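Local coordinates for uncharacterized protein (PDB 4ECO), which is of unknown function but, as a leucine-rich repeat protein, probably offers the curved face of its solenoid for binding other proteins, at residues A[147-152]-A[179-184]; A[276-281]-A[305-310]; A[289-294]-A[315-320]; A[310-315]-A[335-340]. All blocks are in the same frame, centred on the assembly; numbering follows the deposited sequence.

Contact 1: residues A[147-152]-A[179-184]; sequences KTFVDY and SRITLK
Only one backbone hydrogen bond joins the two segments: I181 N donates to T148 O at 2.9 Å, almost straight (173°) and nearly along the C=O axis. T148 lies in the last turn of helix 144-149, so its carbonyl can be given to a passing chain. Its own hydroxyl OG1 turns back to H144 O within the helix, which leaves methyl CG2 to lie alongside I181.

The apolar contacts gather round the F149 ring. Its CE1 meets L183 CD2 at 3.9 Å and touches I181 CG2, while I181 O sits at the ring edge near its plane. This helix and the loop after helix 160-168, which are not strands of the ladder and probably form an insertion, lie against the leucine-rich repeat solenoid at Y257.

R180 makes the third kind of contact. CG anti to the backbone N (chi1 179°) and the extended chi2 carry R180 CD past F149 O at 3.3 Å; the bend at chi3 then turns the guanidinium toward Y152. In one of the two modelled positions of Y152, R180 NH2 lies over a ring face, an off-centre cation-pi contact with R180 CZ 4.8 Å from the Y152 ring centroid and the two planes 77° apart. Cut back to an alanine, this position would probably leave a gap beside the carbonyls of F149 and V150, and the Y152 ring, where it takes this conformer, without its cation.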
# COMPACT_ATOMS: atom_id res chain seq x y z
N LYS A 147 -3.20 1.76 5.36
CA LYS A 147 -4.45 1.79 4.59
C LYS A 147 -4.53 3.02 3.70
O LYS A 147 -5.09 2.90 2.61
CB LYS A 147 -5.72 1.67 5.47
CG LYS A 147 -5.90 2.70 6.60
CD LYS A 147 -7.30 2.62 7.26
CE LYS A 147 -7.44 3.33 8.61
NZ LYS A 147 -6.87 2.54 9.76
N THR A 148 -3.94 4.14 4.10
CA THR A 148 -4.04 5.41 3.37
C THR A 148 -3.08 5.52 2.19
O THR A 148 -3.51 6.00 1.12
CB THR A 148 -3.80 6.61 4.31
OG1 THR A 148 -4.58 6.41 5.48
CG2 THR A 148 -4.19 7.96 3.68
N PHE A 149 -1.80 5.16 2.39
CA PHE A 149 -0.79 5.37 1.36
C PHE A 149 -0.11 4.13 0.80
O PHE A 149 0.67 4.28 -0.16
CB PHE A 149 0.32 6.26 1.94
CG PHE A 149 -0.13 7.61 2.45
CD1 PHE A 149 -0.40 8.65 1.56
CD2 PHE A 149 -0.29 7.84 3.81
CE1 PHE A 149 -0.81 9.89 2.02
CE2 PHE A 149 -0.68 9.09 4.28
CZ PHE A 149 -0.94 10.10 3.38
N VAL A 150 -0.33 2.93 1.39
CA VAL A 150 0.45 1.76 0.97
C VAL A 150 -0.43 0.62 0.40
O VAL A 150 -0.10 0.06 -0.67
CB VAL A 150 1.33 1.23 2.15
CG1 VAL A 150 2.32 0.18 1.68
CG2 VAL A 150 2.07 2.36 2.85
N ASP A 151 -1.50 0.23 1.11
CA ASP A 151 -2.38 -0.86 0.69
C ASP A 151 -3.00 -0.61 -0.66
O ASP A 151 -3.44 0.52 -0.94
CB ASP A 151 -3.50 -1.11 1.70
CG ASP A 151 -3.08 -1.89 2.91
OD1 ASP A 151 -2.02 -2.58 2.85
OD2 ASP A 151 -3.83 -1.86 3.92
N TYR A 152 -2.99 -1.67 -1.49
CA TYR A 152 -3.50 -1.69 -2.87
C TYR A 152 -3.82 -3.15 -3.28
O TYR A 152 -3.09 -4.07 -2.86
CB TYR A 152 -2.42 -1.07 -3.78
CG TYR A 152 -2.76 -0.84 -5.24
CD1 TYR A 152 -3.59 0.21 -5.63
CD2 TYR A 152 -2.10 -1.55 -6.24
CE1 TYR A 152 -3.84 0.47 -6.98
CE2 TYR A 152 -2.34 -1.30 -7.59
CZ TYR A 152 -3.20 -0.28 -7.95
OH TYR A 152 -3.41 -0.04 -9.28
N SER A 179 -8.48 3.18 -3.42
CA SER A 179 -8.63 4.19 -2.37
C SER A 179 -7.27 4.78 -1.94
O SER A 179 -7.25 5.80 -1.23
CB SER A 179 -9.33 3.56 -1.16
OG SER A 179 -8.76 2.30 -0.85
N ARG A 180 -6.15 4.16 -2.36
CA ARG A 180 -4.80 4.55 -1.97
C ARG A 180 -4.47 5.93 -2.52
O ARG A 180 -4.67 6.19 -3.71
CB ARG A 180 -3.74 3.51 -2.42
CG ARG A 180 -2.30 3.86 -2.06
CD ARG A 180 -1.29 2.76 -2.35
NE ARG A 180 -1.21 2.42 -3.77
CZ ARG A 180 -0.50 3.08 -4.67
NH1 ARG A 180 0.21 4.16 -4.32
NH2 ARG A 180 -0.50 2.69 -5.94
N ILE A 181 -3.96 6.80 -1.62
CA ILE A 181 -3.53 8.16 -1.93
C ILE A 181 -2.06 8.14 -2.33
O ILE A 181 -1.25 7.46 -1.70
CB ILE A 181 -3.76 9.13 -0.72
CG1 ILE A 181 -5.20 9.10 -0.19
CG2 ILE A 181 -3.26 10.55 -0.96
CD1 ILE A 181 -6.33 9.38 -1.19
N THR A 182 -1.74 8.90 -3.38
CA THR A 182 -0.39 9.13 -3.83
C THR A 182 -0.12 10.60 -3.62
O THR A 182 -0.90 11.44 -4.10
CB THR A 182 -0.14 8.66 -5.27
OG1 THR A 182 -0.50 7.28 -5.41
CG2 THR A 182 1.33 8.89 -5.71
N LEU A 183 0.94 10.92 -2.88
CA LEU A 183 1.27 12.32 -2.67
C LEU A 183 1.74 12.99 -3.94
O LEU A 183 2.54 12.43 -4.70
CB LEU A 183 2.36 12.50 -1.61
CG LEU A 183 2.02 12.29 -0.16
CD1 LEU A 183 3.12 12.85 0.67
CD2 LEU A 183 0.74 12.99 0.22
N LYS A 184 1.26 14.21 -4.13
CA LYS A 184 1.68 15.10 -5.21
C LYS A 184 2.95 15.79 -4.70
O LYS A 184 3.00 16.13 -3.50
CB LYS A 184 0.54 16.08 -5.56
CG LYS A 184 -0.78 15.38 -5.89
CD LYS A 184 -1.93 16.33 -6.14
CE LYS A 184 -3.18 15.57 -6.54
NZ LYS A 184 -4.21 16.46 -7.16

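Contact 2: residues A[276-281]-A[305-310]; sequences QLINVA and EKIQII
Q276 lays its side-chain amide over that of Q308, the two chains running alongside each other in the same direction with their amide planes 24° apart. The nearest approach is Q276 CD to Q308 OE1, 3.5 Å, a stack of flat groups and not a bond between them. Glutamine suits this place because the amide is flat enough to stack and still has polar atoms to use at its rim: OE1 of Q276 is held by R142 of helix 135-142, and NE2 gives a hydrogen bond to a water at 2.8 Å, which in turn donates to K306 O.

On the backbone, Q276 O takes two donors. Q308 N reaches it at 2.7 Å in the carbonyl plane, on a lone pair, and I309 N comes in at 3.0 Å, tilted from that plane. The next rung runs the other way, from I278 N to I309 O at 3.0 Å. This is the parallel ladder of a leucine-rich repeat solenoid, in which strand 277-279 pairs with strand 309-311, with helix 288-300 in the connection between them.

Hydrophobic residues occupy both faces. On one, L277 CD1 meets I309 CD1 at 3.9 Å, with R142 packed against both residues. On the other, I278 and I310 lie side by side, CG2 against CG1 at 4.0 Å. CG1 of I278 is turned opposite its backbone N (chi1 -177°), which leaves the branch methyl CG2 to face the neighbouring segment, where it also meets I307 CG2; branched aliphatic chains fill this buried layer without needing polar partners.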
# COMPACT_ATOMS: atom_id res chain seq x y z
N GLN A 276 8.41 0.62 18.77
CA GLN A 276 7.91 -0.48 17.92
C GLN A 276 7.57 0.01 16.53
O GLN A 276 7.99 -0.60 15.55
CB GLN A 276 6.69 -1.18 18.55
CG GLN A 276 6.98 -1.79 19.92
CD GLN A 276 5.85 -2.57 20.51
OE1 GLN A 276 4.70 -2.12 20.56
NE2 GLN A 276 6.16 -3.71 21.08
N LEU A 277 6.81 1.11 16.44
CA LEU A 277 6.45 1.72 15.15
C LEU A 277 7.32 2.97 14.92
O LEU A 277 7.47 3.81 15.82
CB LEU A 277 4.94 2.06 15.10
CG LEU A 277 4.36 2.71 13.83
CD1 LEU A 277 2.89 2.37 13.67
CD2 LEU A 277 4.57 4.25 13.81
N ILE A 278 7.87 3.11 13.71
CA ILE A 278 8.65 4.28 13.35
C ILE A 278 8.21 4.73 11.95
O ILE A 278 8.36 3.98 10.99
CB ILE A 278 10.18 4.13 13.48
CG1 ILE A 278 10.87 5.48 13.14
CG2 ILE A 278 10.75 2.95 12.67
CD1 ILE A 278 12.29 5.60 13.47
N ASN A 279 7.66 5.93 11.86
CA ASN A 279 7.27 6.51 10.59
C ASN A 279 8.21 7.68 10.29
O ASN A 279 8.17 8.70 10.98
CB ASN A 279 5.79 6.94 10.62
CG ASN A 279 5.19 7.29 9.28
OD1 ASN A 279 5.84 7.88 8.41
ND2 ASN A 279 3.94 6.92 9.09
N VAL A 280 9.09 7.50 9.32
CA VAL A 280 10.08 8.53 8.94
C VAL A 280 9.94 8.79 7.44
O VAL A 280 10.93 9.10 6.75
CB VAL A 280 11.54 8.18 9.36
CG1 VAL A 280 11.75 8.39 10.87
CG2 VAL A 280 11.94 6.76 8.94
N ALA A 281 8.69 8.70 6.94
CA ALA A 281 8.39 8.93 5.53
C ALA A 281 8.44 10.43 5.16
O ALA A 281 8.27 11.29 6.03
CB ALA A 281 7.03 8.36 5.21
N GLU A 305 16.22 -4.35 18.02
CA GLU A 305 15.59 -5.59 18.45
C GLU A 305 14.10 -5.44 18.77
O GLU A 305 13.41 -6.47 18.90
CB GLU A 305 16.27 -6.08 19.72
CG GLU A 305 17.73 -6.46 19.61
CD GLU A 305 18.23 -7.08 20.90
OE1 GLU A 305 17.43 -7.74 21.61
OE2 GLU A 305 19.43 -6.92 21.20
N LYS A 306 13.60 -4.19 18.95
CA LYS A 306 12.22 -3.93 19.38
C LYS A 306 11.30 -3.47 18.25
O LYS A 306 10.10 -3.74 18.33
CB LYS A 306 12.17 -2.88 20.52
CG LYS A 306 12.91 -3.27 21.81
CD LYS A 306 12.23 -4.39 22.59
CE LYS A 306 12.99 -4.77 23.84
NZ LYS A 306 12.35 -5.90 24.57
N ILE A 307 11.83 -2.76 17.23
CA ILE A 307 11.05 -2.18 16.11
C ILE A 307 10.29 -3.29 15.38
O ILE A 307 10.84 -4.36 15.11
CB ILE A 307 11.99 -1.37 15.17
CG1 ILE A 307 12.56 -0.13 15.93
CG2 ILE A 307 11.27 -0.95 13.90
CD1 ILE A 307 13.79 0.54 15.36
N GLN A 308 9.02 -3.03 15.10
CA GLN A 308 8.09 -3.97 14.46
C GLN A 308 7.55 -3.44 13.13
O GLN A 308 7.20 -4.24 12.27
CB GLN A 308 6.91 -4.28 15.41
CG GLN A 308 7.32 -5.12 16.62
CD GLN A 308 6.22 -5.37 17.64
OE1 GLN A 308 5.26 -4.63 17.77
NE2 GLN A 308 6.42 -6.39 18.46
N ILE A 309 7.42 -2.09 12.99
CA ILE A 309 6.86 -1.42 11.80
C ILE A 309 7.77 -0.29 11.37
O ILE A 309 8.12 0.55 12.19
CB ILE A 309 5.41 -0.90 12.06
CG1 ILE A 309 4.51 -1.99 12.71
CG2 ILE A 309 4.78 -0.32 10.78
CD1 ILE A 309 3.31 -1.46 13.44
N ILE A 310 8.12 -0.25 10.09
CA ILE A 310 8.93 0.81 9.49
C ILE A 310 8.18 1.41 8.28
O ILE A 310 7.90 0.71 7.31
CB ILE A 310 10.36 0.33 9.08
CG1 ILE A 310 11.17 -0.22 10.28
CG2 ILE A 310 11.13 1.46 8.38
CD1 ILE A 310 12.55 -0.80 9.99
O HOH W 1 8.95 -4.17 21.00

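Contact 3: residues A[289-294]-A[315-320]; sequences EQLKDD and NNLKTF
L291 points from helix 288-300 toward the loop, and the tight part of the contact is built round its methyl CD2. That methyl lies 3.5 Å from N315 CG and 3.8 Å from L317 CG, and the leucine side chain crosses both of theirs at about a right angle. With CG opposite the backbone N (chi1 -166°), L291 is carried forward into this corner. L317 answers with its own CD2, 3.7 Å from K292 N, resting on the helix backbone. Polar N315 can be buried here, because its amide ND2 is spent on I312 O and V280 O, leaving the carbons and the flank of the amide to receive L291.

N315 and L317 fit the asparagine and following leucine of the LxxLxLxxNxL repeat signature, with I307, I310 and I312 before them; the helix probably lies on the convex side.

Farther out the packing thins. K292 lays its aliphatic part beside T319, CD to CG2 at 4.1 Å, and bends away so that NZ can bond Q296 OE1. On the solvent side, in one of its two modelled conformers, E289 bends at chi2 and meets K318 NZ by OE2 at 3.1 Å, on the syn lone pair, a salt bridge that may not always be made. A methionine in place of K318 would probably leave the E289 carboxylate, in the conformer that makes the bridge, without this positive mate and freer to turn.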
# COMPACT_ATOMS: atom_id res chain seq x y z
N GLU A 289 22.32 8.17 1.62
CA GLU A 289 23.45 7.69 2.40
C GLU A 289 23.18 7.92 3.91
O GLU A 289 23.31 7.00 4.73
CB GLU A 289 24.73 8.42 1.93
CG GLU A 289 25.13 8.22 0.46
CD GLU A 289 24.19 8.68 -0.65
OE1 GLU A 289 23.40 9.62 -0.41
OE2 GLU A 289 24.25 8.09 -1.75
N GLN A 290 22.77 9.14 4.27
CA GLN A 290 22.50 9.56 5.64
C GLN A 290 21.32 8.78 6.26
O GLN A 290 21.39 8.41 7.44
CB GLN A 290 22.22 11.08 5.69
CG GLN A 290 22.11 11.69 7.09
CD GLN A 290 23.29 11.38 7.97
OE1 GLN A 290 24.45 11.76 7.70
NE2 GLN A 290 23.03 10.67 9.04
N LEU A 291 20.24 8.56 5.48
CA LEU A 291 19.07 7.82 5.97
C LEU A 291 19.45 6.35 6.16
O LEU A 291 19.04 5.76 7.16
CB LEU A 291 17.88 8.00 5.03
CG LEU A 291 16.52 7.58 5.58
CD1 LEU A 291 16.07 8.47 6.72
CD2 LEU A 291 15.48 7.58 4.51
N LYS A 292 20.29 5.77 5.25
CA LYS A 292 20.78 4.39 5.34
C LYS A 292 21.57 4.23 6.64
O LYS A 292 21.39 3.24 7.36
CB LYS A 292 21.65 4.04 4.11
CG LYS A 292 22.33 2.65 4.14
CD LYS A 292 23.71 2.67 3.48
CE LYS A 292 24.88 2.67 4.46
NZ LYS A 292 25.16 1.32 5.06
N ASP A 293 22.41 5.23 6.95
CA ASP A 293 23.24 5.29 8.15
C ASP A 293 22.38 5.45 9.43
O ASP A 293 22.65 4.76 10.41
CB ASP A 293 24.26 6.43 8.03
CG ASP A 293 25.39 6.13 7.05
OD1 ASP A 293 25.67 4.92 6.81
OD2 ASP A 293 26.04 7.09 6.58
N ASP A 294 21.33 6.29 9.40
CA ASP A 294 20.42 6.48 10.54
C ASP A 294 19.62 5.19 10.80
O ASP A 294 19.50 4.78 11.97
CB ASP A 294 19.47 7.68 10.34
CG ASP A 294 20.12 9.05 10.34
OD1 ASP A 294 21.01 9.30 11.22
OD2 ASP A 294 19.69 9.91 9.54
N ASN A 315 11.40 8.68 0.20
CA ASN A 315 12.70 9.07 0.68
C ASN A 315 13.73 8.88 -0.43
O ASN A 315 13.34 8.64 -1.58
CB ASN A 315 13.04 8.27 1.95
CG ASN A 315 12.47 8.87 3.21
OD1 ASN A 315 12.65 10.07 3.50
ND2 ASN A 315 11.83 8.05 4.02
N ASN A 316 15.04 9.04 -0.11
CA ASN A 316 16.08 8.97 -1.12
C ASN A 316 17.00 7.75 -1.00
O ASN A 316 18.07 7.74 -1.64
CB ASN A 316 16.93 10.24 -1.03
CG ASN A 316 16.17 11.52 -1.22
OD1 ASN A 316 15.43 11.74 -2.20
ND2 ASN A 316 16.36 12.42 -0.28
N LEU A 317 16.61 6.70 -0.22
CA LEU A 317 17.42 5.49 -0.02
C LEU A 317 17.90 4.86 -1.32
O LEU A 317 17.06 4.61 -2.19
CB LEU A 317 16.65 4.42 0.75
CG LEU A 317 16.30 4.67 2.19
CD1 LEU A 317 15.25 3.65 2.66
CD2 LEU A 317 17.55 4.64 3.07
N LYS A 318 19.21 4.61 -1.47
CA LYS A 318 19.74 3.93 -2.66
C LYS A 318 19.93 2.44 -2.35
O LYS A 318 19.96 1.63 -3.26
CB LYS A 318 21.05 4.57 -3.16
CG LYS A 318 20.81 5.79 -4.04
CD LYS A 318 22.10 6.51 -4.29
CE LYS A 318 21.89 7.92 -4.77
NZ LYS A 318 23.10 8.77 -4.53
N THR A 319 20.00 2.09 -1.06
CA THR A 319 20.13 0.71 -0.57
C THR A 319 19.75 0.68 0.92
O THR A 319 19.54 1.73 1.52
CB THR A 319 21.57 0.13 -0.83
OG1 THR A 319 21.58 -1.30 -0.69
CG2 THR A 319 22.63 0.76 0.07
N PHE A 320 19.68 -0.53 1.48
CA PHE A 320 19.39 -0.80 2.89
C PHE A 320 20.67 -0.88 3.67
O PHE A 320 21.71 -1.17 3.06
CB PHE A 320 18.66 -2.17 3.03
CG PHE A 320 17.24 -2.31 2.53
CD1 PHE A 320 16.53 -1.20 2.07
CD2 PHE A 320 16.60 -3.54 2.56
CE1 PHE A 320 15.22 -1.33 1.64
CE2 PHE A 320 15.28 -3.66 2.12
CZ PHE A 320 14.60 -2.56 1.67

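Contact 4: residues A[310-315]-A[335-340]; sequences IYIGYN and LECLYN
The Y314 ring carries Y339 over one face, with Y339 CD2 3.7 Å from Y314 CZ. The rings are near parallel (23°) but slid apart, centroids 4.9 Å from each other, so they barely overlap; Y362 stacks on Y339 in turn. Y311 is met instead at its edge, where E336 CG lies in the ring plane.

E336 bends at chi2 to bring its carboxylate back to the main chain: OE2 accepts G313 N at 2.9 Å from above the carboxylate plane, and OE1 accepts L338 N. Two backbone N-H groups thus hold the buried carboxylate, which would probably help it to bear a charge. A glycine leaves room for this carboxylate close to G313 CA.

Strands 309-311 and 334-336 pair in parallel, as neighbouring leucine-rich repeats do, and beyond them the asparagines form a ladder. N340 ND2 gives I312 O a nearly straight bond (178°) at 3.1 Å and also bonds C337 O, while N315 ND2 reaches I312 O from the opposite face of that carbonyl. The turn is tied further by Y314 N to L338 O, 2.6 Å.

On the face of I310 and L335, L335 CD1 packs on I310 CG2 at 3.9 Å; just past the strands I312 CG2 meets C337 SG.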
# COMPACT_ATOMS: atom_id res chain seq x y z
N ILE A 310 8.12 -0.25 10.09
CA ILE A 310 8.93 0.81 9.49
C ILE A 310 8.18 1.41 8.28
O ILE A 310 7.90 0.71 7.31
CB ILE A 310 10.36 0.33 9.08
CG1 ILE A 310 11.17 -0.22 10.28
CG2 ILE A 310 11.13 1.46 8.38
CD1 ILE A 310 12.55 -0.80 9.99
N TYR A 311 7.86 2.70 8.36
CA TYR A 311 7.30 3.45 7.24
C TYR A 311 8.43 4.35 6.76
O TYR A 311 8.78 5.29 7.48
CB TYR A 311 6.01 4.23 7.61
CG TYR A 311 4.82 3.39 8.02
CD1 TYR A 311 4.16 2.57 7.11
CD2 TYR A 311 4.30 3.47 9.32
CE1 TYR A 311 3.05 1.81 7.49
CE2 TYR A 311 3.17 2.75 9.69
CZ TYR A 311 2.55 1.92 8.77
OH TYR A 311 1.43 1.21 9.13
N ILE A 312 9.09 4.00 5.63
CA ILE A 312 10.24 4.80 5.21
C ILE A 312 10.11 5.18 3.69
O ILE A 312 11.10 5.54 3.04
CB ILE A 312 11.59 4.07 5.56
CG1 ILE A 312 12.81 5.01 5.44
CG2 ILE A 312 11.78 2.73 4.84
CD1 ILE A 312 13.92 4.76 6.42
N GLY A 313 8.86 5.18 3.19
CA GLY A 313 8.57 5.58 1.82
C GLY A 313 8.79 7.07 1.57
O GLY A 313 8.96 7.84 2.52
N TYR A 314 8.77 7.48 0.28
CA TYR A 314 8.98 8.87 -0.16
C TYR A 314 10.33 9.43 0.40
O TYR A 314 10.39 10.51 0.98
CB TYR A 314 7.80 9.78 0.23
CG TYR A 314 6.49 9.42 -0.44
CD1 TYR A 314 6.16 9.94 -1.69
CD2 TYR A 314 5.56 8.62 0.21
CE1 TYR A 314 4.94 9.63 -2.29
CE2 TYR A 314 4.35 8.29 -0.40
CZ TYR A 314 4.04 8.82 -1.64
OH TYR A 314 2.84 8.54 -2.24
N ASN A 315 11.40 8.68 0.20
CA ASN A 315 12.70 9.07 0.68
C ASN A 315 13.73 8.88 -0.43
O ASN A 315 13.34 8.64 -1.58
CB ASN A 315 13.04 8.27 1.95
CG ASN A 315 12.47 8.87 3.21
OD1 ASN A 315 12.65 10.07 3.50
ND2 ASN A 315 11.83 8.05 4.02
N LEU A 335 7.43 -3.49 6.50
CA LEU A 335 8.38 -2.61 5.83
C LEU A 335 7.79 -2.10 4.54
O LEU A 335 7.28 -2.90 3.74
CB LEU A 335 9.71 -3.33 5.58
CG LEU A 335 10.81 -2.55 4.86
CD1 LEU A 335 11.28 -1.32 5.69
CD2 LEU A 335 11.95 -3.47 4.52
N GLU A 336 7.84 -0.76 4.36
CA GLU A 336 7.40 -0.12 3.12
C GLU A 336 8.47 0.91 2.75
O GLU A 336 8.93 1.67 3.61
CB GLU A 336 5.95 0.45 3.18
CG GLU A 336 5.70 1.81 3.85
CD GLU A 336 6.09 3.06 3.08
OE1 GLU A 336 6.28 2.98 1.85
OE2 GLU A 336 6.20 4.13 3.72
N CYS A 337 8.92 0.87 1.47
CA CYS A 337 9.93 1.77 0.90
C CYS A 337 9.43 2.36 -0.42
O CYS A 337 10.24 2.60 -1.33
CB CYS A 337 11.27 1.05 0.70
SG CYS A 337 11.83 0.11 2.13
N LEU A 338 8.12 2.60 -0.54
CA LEU A 338 7.53 3.21 -1.72
C LEU A 338 8.24 4.50 -2.09
O LEU A 338 8.56 5.30 -1.21
CB LEU A 338 6.05 3.52 -1.47
CG LEU A 338 5.07 2.37 -1.54
CD1 LEU A 338 3.82 2.71 -0.77
CD2 LEU A 338 4.68 2.09 -2.97
N TYR A 339 8.51 4.69 -3.38
CA TYR A 339 9.10 5.90 -3.94
C TYR A 339 10.39 6.30 -3.23
O TYR A 339 10.48 7.34 -2.58
CB TYR A 339 8.10 7.07 -3.93
CG TYR A 339 6.77 6.75 -4.56
CD1 TYR A 339 6.59 6.83 -5.93
CD2 TYR A 339 5.69 6.36 -3.78
CE1 TYR A 339 5.36 6.55 -6.52
CE2 TYR A 339 4.45 6.07 -4.36
CZ TYR A 339 4.29 6.18 -5.73
OH TYR A 339 3.06 5.91 -6.29
N ASN A 340 11.39 5.45 -3.39
CA ASN A 340 12.75 5.69 -2.92
C ASN A 340 13.64 5.62 -4.16
O ASN A 340 13.11 5.75 -5.27
CB ASN A 340 13.16 4.69 -1.81
CG ASN A 340 12.87 5.16 -0.40
OD1 ASN A 340 13.70 5.81 0.24
ND2 ASN A 340 11.71 4.77 0.14

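Contacts 2 and 4 are successive steps of the same parallel ladder, sharing I310 and strand 309-311, with centres 12 Å apart; I278 O and Y311 N meet at 3.0 Å between them. Contact 3 packs helix 288-300 against the loop that follows strand 309-311, its centre 10 Å from that of contact 4. N315 belongs to both, and N340 OD1 receives L317 N at 3.1 Å. Contact 1 touches contact 4: their centres are 12 Å apart, and Y314 OH bonds L183 N at 3.1 Å, but its nearest atoms stay about 7 Å from contact 2 and 9 Å from contact 3. None of the four includes the sodium-site residues E117 and S192.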